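Local coordinates for protein putative isomerase (PDB 2OQH) that probably works as a sugar-acid dehydratase or isomerase of the enolase superfamily, perhaps dehydrating D-glucarate to 5-dehydro-4-deoxy-D-glucarate, at residues E253-A258 and F290-N295; L219-D224 and V264-G269; R195-A200 and C244-V249; M84-Y89 and A95-V100. All blocks are in the same frame, centred on the assembly; numbering follows the deposited sequence.

Contact 1: E253-A258 and F290-N295; sequences EDFAPA and FGLGMN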
loop_
_atom_site.group_PDB
_atom_site.type_symbol
_atom_site.label_atom_id
_atom_site.label_comp_id
_atom_site.label_asym_id
_atom_site.label_seq_id
_atom_site.Cartn_x
_atom_site.Cartn_y
_atom_site.Cartn_z
ATOM N N GLU A 253 7.132 16.244 4.824
ATOM C CA GLU A 253 7.063 17.318 5.811
ATOM C C GLU A 253 6.926 16.756 7.227
ATOM O O GLU A 253 7.213 17.452 8.199
ATOM C CB GLU A 253 5.894 18.265 5.522
ATOM C CG GLU A 253 6.119 19.159 4.316
ATOM C CD GLU A 253 5.565 18.582 3.015
ATOM O OE1 GLU A 253 5.571 17.345 2.831
ATOM O OE2 GLU A 253 5.134 19.390 2.162
ATOM N N ASP A 254 6.491 15.500 7.328
ATOM C CA ASP A 254 6.321 14.827 8.621
ATOM C C ASP A 254 7.583 14.097 9.069
ATOM O O ASP A 254 7.744 13.791 10.245
ATOM C CB ASP A 254 5.226 13.763 8.557
ATOM C CG ASP A 254 3.855 14.331 8.291
ATOM O OD1 ASP A 254 3.629 15.538 8.523
ATOM O OD2 ASP A 254 2.993 13.536 7.860
ATOM N N PHE A 255 8.468 13.806 8.122
ATOM C CA PHE A 255 9.666 13.044 8.430
ATOM C C PHE A 255 10.627 13.616 9.471
ATOM O O PHE A 255 10.894 12.970 10.477
ATOM C CB PHE A 255 10.443 12.745 7.152
ATOM C CG PHE A 255 11.365 11.572 7.284
ATOM C CD1 PHE A 255 10.894 10.279 7.078
ATOM C CD2 PHE A 255 12.698 11.755 7.652
ATOM C CE1 PHE A 255 11.737 9.172 7.238
ATOM C CE2 PHE A 255 13.554 10.660 7.818
ATOM C CZ PHE A 255 13.071 9.363 7.609
ATOM N N ALA A 256 11.162 14.807 9.216
ATOM C CA ALA A 256 12.102 15.437 10.138
ATOM C C ALA A 256 11.535 15.505 11.557
ATOM O O ALA A 256 12.185 15.078 12.507
ATOM C CB ALA A 256 12.472 16.828 9.644
ATOM N N PRO A 257 10.317 16.047 11.719
ATOM C CA PRO A 257 9.744 16.118 13.067
ATOM C C PRO A 257 9.641 14.731 13.725
ATOM O O PRO A 257 9.978 14.568 14.894
ATOM C CB PRO A 257 8.378 16.752 12.825
ATOM C CG PRO A 257 8.629 17.630 11.639
ATOM C CD PRO A 257 9.444 16.730 10.748
ATOM N N ALA A 258 9.186 13.734 12.970
ATOM C CA ALA A 258 9.052 12.382 13.509
ATOM C C ALA A 258 10.400 11.822 13.969
ATOM O O ALA A 258 10.477 11.117 14.975
ATOM C CB ALA A 258 8.437 11.452 12.464
ATOM N N PHE A 290 18.158 6.596 8.403
ATOM C CA PHE A 290 17.788 6.709 9.802
ATOM C C PHE A 290 17.567 5.395 10.516
ATOM O O PHE A 290 16.998 5.364 11.603
ATOM C CB PHE A 290 16.553 7.591 9.924
ATOM C CG PHE A 290 16.867 9.057 9.836
ATOM C CD1 PHE A 290 17.204 9.776 10.985
ATOM C CD2 PHE A 290 16.871 9.713 8.608
ATOM C CE1 PHE A 290 17.562 11.136 10.908
ATOM C CE2 PHE A 290 17.228 11.071 8.519
ATOM C CZ PHE A 290 17.567 11.778 9.681
ATOM N N GLY A 291 18.034 4.312 9.907
ATOM C CA GLY A 291 17.882 3.005 10.517
ATOM C C GLY A 291 16.444 2.635 10.834
ATOM O O GLY A 291 16.149 2.128 11.913
ATOM N N LEU A 292 15.545 2.900 9.895
ATOM C CA LEU A 292 14.142 2.570 10.082
ATOM C C LEU A 292 13.787 1.388 9.204
ATOM O O LEU A 292 14.354 1.221 8.128
ATOM C CB LEU A 292 13.246 3.739 9.669
ATOM C CG LEU A 292 13.414 5.102 10.330
ATOM C CD1 LEU A 292 12.387 6.050 9.736
ATOM C CD2 LEU A 292 13.245 4.983 11.845
ATOM N N GLY A 293 12.860 0.560 9.666
ATOM C CA GLY A 293 12.417 -0.538 8.840
ATOM C C GLY A 293 11.423 0.105 7.886
ATOM O O GLY A 293 11.021 1.254 8.097
HETATM N N MSE A 294 11.035 -0.602 6.831
HETATM C CA MSE A 294 10.062 -0.073 5.878
HETATM C C MSE A 294 9.268 -1.217 5.272
HETATM O O MSE A 294 9.763 -2.330 5.141
HETATM C CB MSE A 294 10.745 0.703 4.741
HETATM C CG MSE A 294 9.756 1.271 3.711
HETATM SE SE MSE A 294 10.561 2.131 2.155
HETATM C CE MSE A 294 8.996 3.080 1.521
ATOM N N ASN A 295 8.027 -0.932 4.908
ATOM C CA ASN A 295 7.163 -1.928 4.288
ATOM C C ASN A 295 6.187 -1.111 3.457
ATOM O O ASN A 295 6.240 0.116 3.485
ATOM C CB ASN A 295 6.425 -2.723 5.370
ATOM C CG ASN A 295 5.940 -4.080 4.881
ATOM O OD1 ASN A 295 6.290 -4.529 3.782
ATOM N ND2 ASN A 295 5.137 -4.749 5.707
#
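The rings of Phe255 and Phe290 meet as an offset edge-to-face pair on the outer layer of the TIM barrel, where helix 252-260 lies against the turn leading into strand 293-296. Phe255 supplies the edge: Phe290 CD2 lies near the plane of its ring, 3.5 Å from Phe255 CE2. Phe290 offers its face, though from an offset position. The two planes are inclined at 69°, and the ring centroids lie 5.5 Å apart. Leu292 CD1 comes in obliquely on the Phe255 ring, between CE1 and CZ. The ring of His286, on helix 277-289, makes a further edge-to-face pair with Phe255, and Ile267 of the neighbouring strand touches it as well.

Phe255 reaches across because its CG stands anti to the backbone N (chi1 -158°), which carries the ring out of helix 252-260 and toward the turn. An alanine here would remove the whole ring, and would probably open a gap between helix and turn and leave Phe290 without its aromatic mate.

The partners on the other side are placed by the way helix 277-289 ends. It closes in a Schellman motif with Gly291 as the C-prime residue, at a phi of 56° that suits glycine, and the N of Leu292 turns back to the O of Cys287. Phe290 and Leu292 therefore flank the reversal, and both CB atoms point toward helix 252-260. No hydrogen bond spans the contact, which is wholly apolar; on the leucine side it comes down to Leu292 CD1, 4.0 Å from Phe255 CZ.

Contact 2: L219-D224 and V264-G269; sequences LEYLED and VDVIHG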
loop_
_atom_site.group_PDB
_atom_site.type_symbol
_atom_site.label_atom_id
_atom_site.label_comp_id
_atom_site.label_asym_id
_atom_site.label_seq_id
_atom_site.Cartn_x
_atom_site.Cartn_y
_atom_site.Cartn_z
ATOM N N LEU A 219 5.898 -9.404 18.542
ATOM C CA LEU A 219 5.281 -9.020 17.281
ATOM C C LEU A 219 6.290 -8.339 16.368
ATOM O O LEU A 219 7.206 -7.670 16.841
ATOM C CB LEU A 219 4.130 -8.045 17.539
ATOM C CG LEU A 219 3.090 -8.419 18.594
ATOM C CD1 LEU A 219 2.155 -7.232 18.823
ATOM C CD2 LEU A 219 2.313 -9.640 18.137
ATOM N N GLU A 220 6.123 -8.501 15.060
ATOM C CA GLU A 220 7.022 -7.847 14.122
ATOM C C GLU A 220 6.914 -6.345 14.392
ATOM O O GLU A 220 7.917 -5.641 14.424
ATOM C CB GLU A 220 6.637 -8.171 12.679
ATOM C CG GLU A 220 7.485 -7.442 11.661
ATOM C CD GLU A 220 7.268 -7.959 10.254
ATOM O OE1 GLU A 220 6.199 -8.567 10.011
ATOM O OE2 GLU A 220 8.156 -7.748 9.398
ATOM N N TYR A 221 5.690 -5.860 14.563
ATOM C CA TYR A 221 5.480 -4.463 14.917
ATOM C C TYR A 221 4.062 -4.119 15.309
ATOM O O TYR A 221 3.114 -4.831 14.975
ATOM C CB TYR A 221 5.971 -3.499 13.820
ATOM C CG TYR A 221 5.437 -3.703 12.421
ATOM C CD1 TYR A 221 4.098 -3.451 12.107
ATOM C CD2 TYR A 221 6.287 -4.097 11.394
ATOM C CE1 TYR A 221 3.623 -3.583 10.792
ATOM C CE2 TYR A 221 5.831 -4.232 10.083
ATOM C CZ TYR A 221 4.498 -3.978 9.783
ATOM O OH TYR A 221 4.062 -4.135 8.483
ATOM N N LEU A 222 3.947 -3.031 16.058
ATOM C CA LEU A 222 2.679 -2.506 16.518
ATOM C C LEU A 222 2.410 -1.360 15.549
ATOM O O LEU A 222 3.170 -0.395 15.497
ATOM C CB LEU A 222 2.833 -1.997 17.953
ATOM C CG LEU A 222 1.664 -1.317 18.649
ATOM C CD1 LEU A 222 0.391 -2.112 18.428
ATOM C CD2 LEU A 222 1.967 -1.198 20.133
ATOM N N GLU A 223 1.342 -1.473 14.770
ATOM C CA GLU A 223 1.029 -0.460 13.773
ATOM C C GLU A 223 -0.021 0.561 14.190
ATOM O O GLU A 223 -1.157 0.208 14.481
ATOM C CB GLU A 223 0.582 -1.149 12.482
ATOM C CG GLU A 223 0.616 -0.264 11.259
ATOM C CD GLU A 223 0.173 -0.979 9.986
ATOM O OE1 GLU A 223 0.515 -2.169 9.797
ATOM O OE2 GLU A 223 -0.508 -0.342 9.153
ATOM N N ASP A 224 0.367 1.831 14.197
ATOM C CA ASP A 224 -0.532 2.930 14.558
ATOM C C ASP A 224 -1.487 2.705 15.732
ATOM O O ASP A 224 -2.701 2.827 15.578
ATOM C CB ASP A 224 -1.366 3.343 13.341
ATOM C CG ASP A 224 -0.541 4.032 12.280
ATOM O OD1 ASP A 224 0.157 5.008 12.629
ATOM O OD2 ASP A 224 -0.590 3.603 11.109
ATOM N N VAL A 264 8.775 6.837 15.531
ATOM C CA VAL A 264 8.572 5.540 14.891
ATOM C C VAL A 264 9.841 4.733 14.607
ATOM O O VAL A 264 10.939 5.280 14.539
ATOM C CB VAL A 264 7.815 5.709 13.557
ATOM C CG1 VAL A 264 6.493 6.462 13.783
ATOM C CG2 VAL A 264 8.683 6.464 12.565
ATOM N N ASP A 265 9.668 3.425 14.425
ATOM C CA ASP A 265 10.780 2.518 14.135
ATOM C C ASP A 265 10.660 1.948 12.724
ATOM O O ASP A 265 11.646 1.517 12.126
ATOM C CB ASP A 265 10.792 1.349 15.126
ATOM C CG ASP A 265 10.880 1.805 16.566
ATOM O OD1 ASP A 265 11.910 2.419 16.926
ATOM O OD2 ASP A 265 9.923 1.550 17.336
ATOM N N VAL A 266 9.436 1.934 12.213
ATOM C CA VAL A 266 9.160 1.406 10.886
ATOM C C VAL A 266 8.140 2.288 10.179
ATOM O O VAL A 266 7.132 2.674 10.774
ATOM C CB VAL A 266 8.581 -0.033 10.976
ATOM C CG1 VAL A 266 8.315 -0.585 9.577
ATOM C CG2 VAL A 266 9.543 -0.938 11.740
ATOM N N ILE A 267 8.401 2.611 8.917
ATOM C CA ILE A 267 7.469 3.430 8.155
ATOM C C ILE A 267 6.901 2.660 6.968
ATOM O O ILE A 267 7.612 1.907 6.315
ATOM C CB ILE A 267 8.132 4.711 7.618
ATOM C CG1 ILE A 267 8.612 5.577 8.783
ATOM C CG2 ILE A 267 7.133 5.493 6.772
ATOM C CD1 ILE A 267 9.280 6.870 8.352
ATOM N N HIS A 268 5.615 2.858 6.703
ATOM C CA HIS A 268 4.942 2.211 5.580
ATOM C C HIS A 268 4.981 3.108 4.347
ATOM O O HIS A 268 4.516 4.242 4.389
ATOM C CB HIS A 268 3.467 1.941 5.912
ATOM C CG HIS A 268 3.186 0.551 6.389
ATOM N ND1 HIS A 268 3.467 -0.568 5.636
ATOM C CD2 HIS A 268 2.620 0.102 7.531
ATOM C CE1 HIS A 268 3.085 -1.649 6.295
ATOM N NE2 HIS A 268 2.570 -1.268 7.449
ATOM N N GLY A 269 5.542 2.611 3.255
ATOM C CA GLY A 269 5.554 3.390 2.032
ATOM C C GLY A 269 4.231 3.105 1.343
ATOM O O GLY A 269 3.502 2.215 1.771
HETATM O O HOH W 1 1.287 -4.143 8.136
#
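Inside the barrel of the enolase superfamily, Tyr221 and Glu223 of strand 221-223 reach past an intervening strand, 243-245, to Val266 and His268 of strand 266-269. The axes of the two strand segments come no nearer than 9.3 Å, so side chains rather than backbone bonds join them.

Glu223 comes to the rim of the imidazole: His268 NE2 gives OE1 a weak hydrogen bond of 3.2 Å, bent to 145°, and the carboxylate plane is turned 57° from the ring. Its CG is anti to the backbone N (chi1 -163°) and the chain beyond is extended, which takes the carboxylate far enough to arrive there. A water ties the group together, lying in the ring planes of both Tyr221 and His268. It accepts from Tyr221 OH at 2.8 Å and donates to Glu223 OE1 at 2.7 Å, while its distance to His268 NE2 is 3.2 Å. Glu223 OE1 thus accepts twice, firmly from the water and weakly from His268. The tyrosine hydroxyl is held from a further side by Asn295 ND2. Lower down, Tyr221 CE2 rests 4.4 Å from Val266 CG1, a looser apolar touch.

A leucine in place of Glu223 would lack both carboxylate oxygens, and is likely to leave the water without its acceptor and the His268 ring freer to turn.

Glu223 stands at the end of the fourth barrel strand, where relatives carry a carboxylate that binds magnesium; the cluster of acid, histidine, tyrosine and water is consistent with the active-site mouth of a mandelate racemase-like barrel.

Contact 3: R195-A200 and C244-V249; sequences RVDPNA and CTNMCV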
loop_
_atom_site.group_PDB
_atom_site.type_symbol
_atom_site.label_atom_id
_atom_site.label_comp_id
_atom_site.label_asym_id
_atom_site.label_seq_id
_atom_site.Cartn_x
_atom_site.Cartn_y
_atom_site.Cartn_z
ATOM N N ARG A 195 1.399 -9.013 13.547
ATOM C CA ARG A 195 1.240 -7.562 13.664
ATOM C C ARG A 195 -0.181 -7.197 14.097
ATOM O O ARG A 195 -1.091 -8.008 13.994
ATOM C CB ARG A 195 1.497 -6.899 12.306
ATOM C CG ARG A 195 2.732 -7.380 11.573
ATOM C CD ARG A 195 2.668 -6.991 10.099
ATOM N NE ARG A 195 3.794 -7.525 9.335
ATOM C CZ ARG A 195 3.893 -7.471 8.010
ATOM N NH1 ARG A 195 2.930 -6.905 7.286
ATOM N NH2 ARG A 195 4.953 -7.991 7.407
ATOM N N VAL A 196 -0.363 -5.973 14.585
ATOM C CA VAL A 196 -1.690 -5.497 14.972
ATOM C C VAL A 196 -1.821 -4.028 14.566
ATOM O O VAL A 196 -0.920 -3.219 14.791
ATOM C CB VAL A 196 -1.959 -5.667 16.484
ATOM C CG1 VAL A 196 -0.879 -4.997 17.289
ATOM C CG2 VAL A 196 -3.317 -5.094 16.830
ATOM N N ASP A 197 -2.948 -3.696 13.947
ATOM C CA ASP A 197 -3.187 -2.340 13.475
ATOM C C ASP A 197 -4.507 -1.795 13.998
ATOM O O ASP A 197 -5.559 -2.063 13.430
ATOM C CB ASP A 197 -3.203 -2.333 11.942
ATOM C CG ASP A 197 -3.238 -0.939 11.357
ATOM O OD1 ASP A 197 -3.480 0.035 12.101
ATOM O OD2 ASP A 197 -3.026 -0.818 10.129
ATOM N N PRO A 198 -4.467 -1.027 15.100
ATOM C CA PRO A 198 -5.674 -0.439 15.694
ATOM C C PRO A 198 -6.142 0.796 14.926
ATOM O O PRO A 198 -7.172 1.390 15.251
ATOM C CB PRO A 198 -5.227 -0.078 17.115
ATOM C CG PRO A 198 -4.092 -1.028 17.382
ATOM C CD PRO A 198 -3.355 -1.000 16.066
ATOM N N ASN A 199 -5.381 1.184 13.907
ATOM C CA ASN A 199 -5.725 2.357 13.107
ATOM C C ASN A 199 -5.938 3.575 13.987
ATOM O O ASN A 199 -6.915 4.309 13.842
ATOM C CB ASN A 199 -6.975 2.086 12.271
ATOM C CG ASN A 199 -6.716 1.094 11.158
ATOM O OD1 ASN A 199 -5.959 1.376 10.223
ATOM N ND2 ASN A 199 -7.327 -0.081 11.256
ATOM N N ALA A 200 -5.009 3.763 14.916
ATOM C CA ALA A 200 -5.026 4.894 15.827
ATOM C C ALA A 200 -6.290 4.987 16.664
ATOM O O ALA A 200 -6.711 6.082 17.025
ATOM C CB ALA A 200 -4.825 6.186 15.039
ATOM N N CYS A 244 5.215 1.009 14.081
ATOM C CA CYS A 244 5.057 1.304 12.664
ATOM C C CYS A 244 3.923 2.294 12.411
ATOM O O CYS A 244 3.002 2.416 13.223
ATOM C CB CYS A 244 4.798 -0.008 11.911
ATOM S SG CYS A 244 4.596 0.136 10.121
ATOM N N THR A 245 3.995 3.003 11.288
ATOM C CA THR A 245 2.963 3.975 10.946
ATOM C C THR A 245 2.779 4.204 9.449
ATOM O O THR A 245 3.701 4.023 8.651
ATOM C CB THR A 245 3.262 5.371 11.551
ATOM O OG1 THR A 245 2.092 6.191 11.474
ATOM C CG2 THR A 245 4.372 6.070 10.760
ATOM N N ASN A 246 1.566 4.606 9.093
ATOM C CA ASN A 246 1.225 4.980 7.727
ATOM C C ASN A 246 0.128 6.013 7.914
ATOM O O ASN A 246 -0.674 6.259 7.022
ATOM C CB ASN A 246 0.753 3.784 6.878
ATOM C CG ASN A 246 -0.543 3.169 7.367
ATOM O OD1 ASN A 246 -1.580 3.824 7.430
ATOM N ND2 ASN A 246 -0.487 1.889 7.707
HETATM N N MSE A 247 0.125 6.615 9.105
HETATM C CA MSE A 247 -0.841 7.642 9.481
HETATM C C MSE A 247 -0.244 8.913 10.101
HETATM O O MSE A 247 -0.772 10.000 9.875
HETATM C CB MSE A 247 -1.880 7.073 10.450
HETATM C CG MSE A 247 -2.846 6.076 9.819
HETATM SE SE MSE A 247 -4.119 5.358 11.100
HETATM C CE MSE A 247 -5.232 6.911 11.319
ATOM N N CYS A 248 0.830 8.801 10.884
ATOM C CA CYS A 248 1.404 10.005 11.492
ATOM C C CYS A 248 2.591 10.568 10.697
ATOM O O CYS A 248 3.055 11.675 10.965
ATOM C CB CYS A 248 1.793 9.759 12.959
ATOM S SG CYS A 248 3.288 8.816 13.257
ATOM N N VAL A 249 3.070 9.794 9.724
ATOM C CA VAL A 249 4.153 10.210 8.834
ATOM C C VAL A 249 3.698 9.757 7.451
ATOM O O VAL A 249 3.949 8.617 7.061
ATOM C CB VAL A 249 5.496 9.519 9.159
ATOM C CG1 VAL A 249 6.529 9.877 8.091
ATOM C CG2 VAL A 249 5.994 9.946 10.533
#
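Met247, present as selenomethionine, lays its bent end along the backbone of Asn199 and touches Ala200 with its methyl. The chain is extended at chi2 and folds at chi3 (73°): SE settles 3.9 Å from the carbonyl carbon of Asn199, and CE turns on to stand 3.8 Å from Ala200 CB, which points back toward it. Deeper in the barrel, Asp197 and Asn246 face one another with OD2 and ND2 4.4 Å apart, too far for a bond. Close to both lies Glu223, whose OE2 approaches Asp197 OD2 as well as Asn246 ND2.

Each of the two loops, which follow strands 193-197 and 243-245, is shaped from within. Asp197 OD1 accepts from the N of Asn199 at 2.9 Å, an Asx turn, on the anti side and 30° out of the carboxylate plane. Thr245 OG1 takes two backbone N-H groups, from Met247 and nearly straight (177°) from Cys248, an ST turn and ST motif that set Met247 facing the other loop. Asp197 and Asn246 lie at strand ends where relatives carry metal ligands. No hydrogen bond crosses between these two loops, so their contact rests on dispersion around the selenoether end of Met247, while Asp197 OD1 and Thr245 OG1 serve the turns of their own loops.

Contact 4: M84-Y89 and A95-V100; sequences MVPFFY and AAIAAV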
loop_
_atom_site.group_PDB
_atom_site.type_symbol
_atom_site.label_atom_id
_atom_site.label_comp_id
_atom_site.label_asym_id
_atom_site.label_seq_id
_atom_site.Cartn_x
_atom_site.Cartn_y
_atom_site.Cartn_z
HETATM N N MSE A 84 1.030 22.229 -4.965
HETATM C CA MSE A 84 0.034 22.739 -4.041
HETATM C C MSE A 84 -1.251 21.921 -4.055
HETATM O O MSE A 84 -2.114 22.102 -3.194
HETATM C CB MSE A 84 -0.249 24.217 -4.315
HETATM C CG MSE A 84 0.894 25.154 -3.891
HETATM SE SE MSE A 84 1.340 25.063 -1.986
HETATM C CE MSE A 84 -0.119 26.156 -1.339
ATOM N N VAL A 85 -1.369 21.003 -5.009
ATOM C CA VAL A 85 -2.556 20.162 -5.093
ATOM C C VAL A 85 -2.785 19.378 -3.793
ATOM O O VAL A 85 -3.900 19.348 -3.274
ATOM C CB VAL A 85 -2.461 19.180 -6.288
ATOM C CG1 VAL A 85 -3.599 18.174 -6.247
ATOM C CG2 VAL A 85 -2.510 19.961 -7.593
ATOM N N PRO A 86 -1.731 18.739 -3.244
ATOM C CA PRO A 86 -1.933 17.989 -2.002
ATOM C C PRO A 86 -2.262 18.920 -0.838
ATOM O O PRO A 86 -2.948 18.531 0.102
ATOM C CB PRO A 86 -0.596 17.273 -1.803
ATOM C CG PRO A 86 -0.065 17.141 -3.205
ATOM C CD PRO A 86 -0.382 18.495 -3.780
ATOM N N PHE A 87 -1.768 20.153 -0.906
ATOM C CA PHE A 87 -2.021 21.117 0.156
ATOM C C PHE A 87 -3.514 21.320 0.374
ATOM O O PHE A 87 -3.966 21.458 1.505
ATOM C CB PHE A 87 -1.371 22.468 -0.171
ATOM C CG PHE A 87 -1.569 23.513 0.904
ATOM C CD1 PHE A 87 -0.972 23.369 2.158
ATOM C CD2 PHE A 87 -2.363 24.631 0.667
ATOM C CE1 PHE A 87 -1.167 24.335 3.170
ATOM C CE2 PHE A 87 -2.564 25.600 1.664
ATOM C CZ PHE A 87 -1.963 25.448 2.915
ATOM N N PHE A 88 -4.271 21.330 -0.717
ATOM C CA PHE A 88 -5.712 21.531 -0.644
ATOM C C PHE A 88 -6.535 20.244 -0.654
ATOM O O PHE A 88 -7.513 20.123 0.082
ATOM C CB PHE A 88 -6.179 22.404 -1.814
ATOM C CG PHE A 88 -5.608 23.795 -1.802
ATOM C CD1 PHE A 88 -6.076 24.753 -0.900
ATOM C CD2 PHE A 88 -4.605 24.153 -2.699
ATOM C CE1 PHE A 88 -5.545 26.047 -0.890
ATOM C CE2 PHE A 88 -4.067 25.439 -2.698
ATOM C CZ PHE A 88 -4.541 26.391 -1.795
ATOM N N TYR A 89 -6.140 19.295 -1.495
ATOM C CA TYR A 89 -6.862 18.035 -1.645
ATOM C C TYR A 89 -6.424 16.894 -0.732
ATOM O O TYR A 89 -7.010 15.813 -0.776
ATOM C CB TYR A 89 -6.757 17.563 -3.094
ATOM C CG TYR A 89 -7.480 18.436 -4.092
ATOM C CD1 TYR A 89 -8.856 18.321 -4.279
ATOM C CD2 TYR A 89 -6.787 19.365 -4.869
ATOM C CE1 TYR A 89 -9.529 19.110 -5.227
ATOM C CE2 TYR A 89 -7.449 20.160 -5.817
ATOM C CZ TYR A 89 -8.820 20.023 -5.992
ATOM O OH TYR A 89 -9.480 20.784 -6.936
ATOM N N ALA A 95 -2.998 10.903 -4.241
ATOM C CA ALA A 95 -3.487 9.744 -4.988
ATOM C C ALA A 95 -3.760 10.063 -6.458
ATOM O O ALA A 95 -3.519 9.228 -7.329
ATOM C CB ALA A 95 -4.749 9.198 -4.332
ATOM N N ALA A 96 -4.275 11.258 -6.734
ATOM C CA ALA A 96 -4.556 11.658 -8.114
ATOM C C ALA A 96 -3.223 11.791 -8.839
ATOM O O ALA A 96 -3.034 11.261 -9.939
ATOM C CB ALA A 96 -5.304 12.978 -8.141
ATOM N N ILE A 97 -2.295 12.497 -8.200
ATOM C CA ILE A 97 -0.959 12.695 -8.749
ATOM C C ILE A 97 -0.270 11.351 -8.986
ATOM O O ILE A 97 0.331 11.133 -10.038
ATOM C CB ILE A 97 -0.106 13.567 -7.790
ATOM C CG1 ILE A 97 -0.646 15.001 -7.799
ATOM C CG2 ILE A 97 1.369 13.497 -8.178
ATOM C CD1 ILE A 97 0.019 15.941 -6.816
ATOM N N ALA A 98 -0.370 10.445 -8.018
ATOM C CA ALA A 98 0.257 9.128 -8.141
ATOM C C ALA A 98 -0.201 8.356 -9.386
ATOM O O ALA A 98 0.604 7.714 -10.057
ATOM C CB ALA A 98 -0.013 8.300 -6.878
ATOM N N ALA A 99 -1.497 8.412 -9.682
ATOM C CA ALA A 99 -2.058 7.725 -10.850
ATOM C C ALA A 99 -1.353 8.191 -12.124
ATOM O O ALA A 99 -0.966 7.380 -12.964
ATOM C CB ALA A 99 -3.553 8.007 -10.950
ATOM N N VAL A 100 -1.193 9.507 -12.257
ATOM C CA VAL A 100 -0.522 10.089 -13.413
ATOM C C VAL A 100 0.957 9.725 -13.390
ATOM O O VAL A 100 1.557 9.459 -14.432
ATOM C CB VAL A 100 -0.666 11.630 -13.416
ATOM C CG1 VAL A 100 0.079 12.235 -14.600
ATOM C CG2 VAL A 100 -2.145 12.004 -13.464
#
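Ile97 reaches toward Val85 and Pro86, and its contact is made at the far end of the side chain. At CB it is still distant, 5.8 Å from Pro86 CG. One branch, CG2, stands anti to the backbone N and makes no contact with the other segment. The other, CG1, lies anti to the carbonyl carbon (chi1 -70°) and heads for the 84-89 segment, coming within 4.6 Å of Val85 CG1.

These residues belong to the helical part of the enolase-type N-terminal domain, which accompanies its three-stranded antiparallel sheet. Val85 and Ile97 are twelve residues apart on what is counted as one helix, 85-112, yet their CA atoms are only 8.5 Å apart. A straight helix would hold them much farther from each other, so the chain must bend sharply between the segments.

The extended chi2 (175°) carries CD1 to the tip. There it sits against the proline ring, 3.8 Å from Pro86 CG and 4.0 Å from Pro86 CD, with the two side chains crossing at about a right angle. On the valine side, CD1 lies 4.1 Å from Val85 CB. Phe78 and His79 of helix 75-81 and Met63 of helix 54-63 also pack on the isoleucine.

Contacts 1, 2 and 3 belong to one barrel, while contact 4 lies in the N-terminal domain, its centre 21 to 25 Å from theirs. Contacts 2 and 3 are the closest pair, centres about 7 Å apart, and interleave along the chain: Asp224 OD1 meets Thr245 OG1 at 2.5 Å, a probable hydrogen bond. Together they furnish the strand ends expected to form the active-site mouth. Contact 1 sits on the outer side, its centre about 11 Å from that of contact 2, and joins it through neighbouring strands, with Gly293 N 2.9 Å from Asp265 O. Asn295, on the barrel strand that follows the turn of contact 1, brings the same segment to the interior.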